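Side-chain contact in putative oxidoreductase molybdopterin-binding subunit (Sulfolobus tokodaii, PDB 4ZOH), which probably serves as the catalytic, molybdopterin-binding subunit of an oxidoreductase of the aldehyde oxidase and xanthine dehydrogenase family, holding a pterin cytosine dinucleotide: residues L13-G18 against Q208-G213. Sequence-based numbering, arbitrary orientation.
Sequences LRLITG and QPDVGG. With MCN (pterin cytosine dinucleotide), chain D.
Arg14 and Asp210 meet head-on in a bidentate, end-on salt bridge that joins helix 12-16 to the loop following strand 204-207. The guanidinium presents its NH1/NH2 end: NH2 gives a hydrogen bond to Asp210 OD2 (2.7 Å), and NH1 one to Asp210 OD1 (3.0 Å). Both oxygens are met on their syn sides, and both lie near the guanidinium plane. The fit is nevertheless not flat, for the two planes are turned 37° apart and NH1 stands out of the carboxylate plane. Arginine suits the place because its length spans the 10.3 Å from Arg14 CA to Asp210 CA, while a bend at chi3 (64°) turns the guanidinium towards the carboxylate. Aspartate offers a short, stiff carboxylate whose OD2 also accepts the backbone N-H of Ala21, a second tie that probably limits its rotation. With Arg14 cut back to alanine, Asp210 would probably lose both guanidinium bonds and keep the Ala21 N-H as a partner at OD2.

Van der Waals contact is slight. Leu15 sets its CD2 methyl beside the carboxylate, 4.3 Å from Asp210 CG, while its side chain also packs against an apolar residue of another protein's chain, near an iron-sulfur cluster.

Farther along the loop, Gly213, at a positive phi (79°) that glycine adopts readily, brings its CA to 3.4 Å from MCN O4'. Upstream of this cofactor contact, two guanidinium N-H groups and the Ala21 N-H share one carboxylate, which probably stays ionised and fixed in orientation, tying helix to loop.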
loop_
_atom_site.group_PDB
_atom_site.type_symbol
_atom_site.label_atom_id
_atom_site.label_comp_id
_atom_site.label_asym_id
_atom_site.label_seq_id
_atom_site.Cartn_x
_atom_site.Cartn_y
_atom_site.Cartn_z
ATOM N N LEU A 13 10.805 -7.806 16.635
ATOM C CA LEU A 13 9.385 -8.082 16.918
ATOM C C LEU A 13 8.537 -8.232 15.657
ATOM O O LEU A 13 7.785 -9.213 15.521
ATOM C CB LEU A 13 8.750 -7.065 17.902
ATOM C CG LEU A 13 7.255 -7.336 18.239
ATOM C CD1 LEU A 13 7.097 -8.684 18.936
ATOM C CD2 LEU A 13 6.599 -6.248 19.108
ATOM N N ARG A 14 8.689 -7.285 14.716
ATOM C CA ARG A 14 7.904 -7.359 13.459
ATOM C C ARG A 14 8.217 -8.617 12.683
ATOM O O ARG A 14 7.344 -9.184 12.027
ATOM C CB ARG A 14 8.246 -6.168 12.537
ATOM C CG ARG A 14 7.930 -4.829 13.127
ATOM C CD ARG A 14 8.659 -3.690 12.352
ATOM N NE ARG A 14 8.172 -3.627 10.977
ATOM C CZ ARG A 14 8.892 -3.932 9.892
ATOM N NH1 ARG A 14 10.210 -4.289 9.971
ATOM N NH2 ARG A 14 8.268 -3.849 8.706
ATOM N N LEU A 15 9.493 -9.006 12.716
ATOM C CA LEU A 15 9.994 -10.039 11.838
ATOM C C LEU A 15 9.731 -11.449 12.364
ATOM O O LEU A 15 9.497 -12.330 11.574
ATOM C CB LEU A 15 11.502 -9.838 11.621
ATOM C CG LEU A 15 11.915 -8.450 10.989
ATOM C CD1 LEU A 15 13.444 -8.328 10.743
ATOM C CD2 LEU A 15 11.136 -8.137 9.702
ATOM N N ILE A 16 9.752 -11.644 13.688
ATOM C CA ILE A 16 9.477 -12.979 14.260
ATOM C C ILE A 16 8.030 -13.306 14.260
ATOM O O ILE A 16 7.674 -14.470 14.382
ATOM C CB ILE A 16 10.038 -13.118 15.684
ATOM C CG1 ILE A 16 9.345 -12.090 16.674
ATOM C CG2 ILE A 16 11.538 -12.977 15.548
ATOM C CD1 ILE A 16 10.039 -11.962 18.025
ATOM N N THR A 17 7.210 -12.278 14.085
ATOM C CA THR A 17 5.716 -12.390 14.004
ATOM C C THR A 17 5.217 -12.265 12.551
ATOM O O THR A 17 3.984 -12.372 12.271
ATOM C CB THR A 17 5.011 -11.331 14.900
ATOM O OG1 THR A 17 5.405 -9.973 14.503
ATOM C CG2 THR A 17 5.371 -11.532 16.428
ATOM N N GLY A 18 6.158 -12.130 11.610
ATOM C CA GLY A 18 5.779 -12.194 10.178
ATOM C C GLY A 18 5.027 -10.977 9.725
ATOM O O GLY A 18 4.235 -11.039 8.817
ATOM N N GLN A 208 13.234 1.875 0.380
ATOM C CA GLN A 208 13.784 0.579 0.738
ATOM C C GLN A 208 12.918 0.005 1.856
ATOM O O GLN A 208 12.984 0.496 2.977
ATOM C CB GLN A 208 15.203 0.734 1.214
ATOM C CG GLN A 208 15.877 -0.526 1.761
ATOM C CD GLN A 208 17.143 -0.141 2.577
ATOM O OE1 GLN A 208 17.133 0.842 3.302
ATOM N NE2 GLN A 208 18.253 -0.836 2.332
ATOM N N PRO A 209 12.108 -1.011 1.562
ATOM C CA PRO A 209 11.218 -1.645 2.605
ATOM C C PRO A 209 12.139 -2.674 3.329
ATOM O O PRO A 209 13.401 -2.564 3.177
ATOM C CB PRO A 209 10.156 -2.359 1.750
ATOM C CG PRO A 209 10.945 -2.814 0.544
ATOM C CD PRO A 209 11.948 -1.680 0.247
ATOM N N ASP A 210 11.588 -3.662 4.021
ATOM C CA ASP A 210 12.484 -4.695 4.580
ATOM C C ASP A 210 13.224 -5.377 3.435
ATOM O O ASP A 210 12.621 -5.711 2.428
ATOM C CB ASP A 210 11.689 -5.742 5.457
ATOM C CG ASP A 210 11.021 -5.069 6.648
ATOM O OD1 ASP A 210 11.763 -4.393 7.406
ATOM O OD2 ASP A 210 9.773 -5.085 6.778
ATOM N N VAL A 211 14.513 -5.640 3.631
ATOM C CA VAL A 211 15.291 -6.340 2.653
ATOM C C VAL A 211 15.851 -7.643 3.223
ATOM O O VAL A 211 16.551 -7.636 4.247
ATOM C CB VAL A 211 16.449 -5.377 2.193
ATOM C CG1 VAL A 211 17.441 -6.081 1.227
ATOM C CG2 VAL A 211 15.797 -4.104 1.639
ATOM N N GLY A 212 15.602 -8.749 2.537
ATOM C CA GLY A 212 16.076 -10.055 2.995
ATOM C C GLY A 212 17.565 -10.300 2.735
ATOM O O GLY A 212 17.903 -11.348 2.137
ATOM N N GLY A 213 18.447 -9.377 3.166
ATOM C CA GLY A 213 19.921 -9.512 2.914
ATOM C C GLY A 213 20.315 -9.088 1.467
ATOM O O GLY A 213 19.419 -8.886 0.590
HETATM N N1 MCN D . 28.994 -3.413 15.353
HETATM C C2 MCN D . 29.274 -2.997 16.644
HETATM N N3 MCN D . 30.496 -2.475 16.978
HETATM C C4 MCN D . 31.464 -2.381 15.985
HETATM C C5 MCN D . 31.197 -2.797 14.681
HETATM C C6 MCN D . 29.939 -3.299 14.348
HETATM O O2 MCN D . 28.448 -3.060 17.561
HETATM N N4 MCN D . 32.632 -1.877 16.322
HETATM C "C1'" MCN D . 27.651 -3.933 15.087
HETATM C C2D MCN D . 26.747 -2.794 14.610
HETATM O "O2'" MCN D . 26.030 -2.195 15.646
HETATM C "C3'" MCN D . 25.749 -3.514 13.742
HETATM C C4D MCN D . 26.674 -4.379 12.993
HETATM O O4D MCN D . 27.666 -4.839 14.009
HETATM O "O3'" MCN D . 24.845 -4.283 14.457
HETATM C "C5'" MCN D . 27.109 -3.280 12.042
HETATM O "O5'" MCN D . 28.185 -3.614 11.375
HETATM P PA MCN D . 29.052 -2.551 10.504
HETATM O O1A MCN D . 28.851 -1.131 10.706
HETATM O O2A MCN D . 30.394 -3.193 10.715
HETATM O O3A MCN D . 28.527 -3.117 9.004
HETATM P PB MCN D . 27.175 -2.563 8.319
HETATM O O1B MCN D . 27.547 -1.327 7.516
HETATM O O2B MCN D . 26.023 -2.401 9.211
HETATM O O3B MCN D . 26.875 -3.760 7.415
HETATM C C10 MCN D . 27.382 -3.897 6.059
HETATM C "C9'" MCN D . 27.993 -5.262 5.855
HETATM C "C8'" MCN D . 28.271 -5.554 4.477
HETATM S "S8'" MCN D . 29.260 -4.455 3.527
HETATM C "C7'" MCN D . 27.899 -6.725 3.889
HETATM S "S7'" MCN D . 28.359 -7.172 2.224
HETATM C "C6'" MCN D . 27.211 -7.772 4.619
HETATM C C7 MCN D . 27.379 -7.559 6.160
HETATM O "O9'" MCN D . 27.083 -6.202 6.419
HETATM N "N5'" MCN D . 25.813 -7.932 4.221
HETATM C C4A MCN D . 24.808 -8.398 5.092
HETATM N "N8'" MCN D . 26.413 -8.421 6.907
HETATM C C4B MCN D . 25.153 -8.667 6.447
HETATM N "N1'" MCN D . 24.269 -9.156 7.321
HETATM C "C2'" MCN D . 23.013 -9.353 6.928
HETATM N "N2'" MCN D . 22.160 -9.816 7.817
HETATM N "N3'" MCN D . 22.573 -9.114 5.584
HETATM C "C4'" MCN D . 23.494 -8.640 4.621
HETATM O "O4'" MCN D . 23.120 -8.440 3.428
#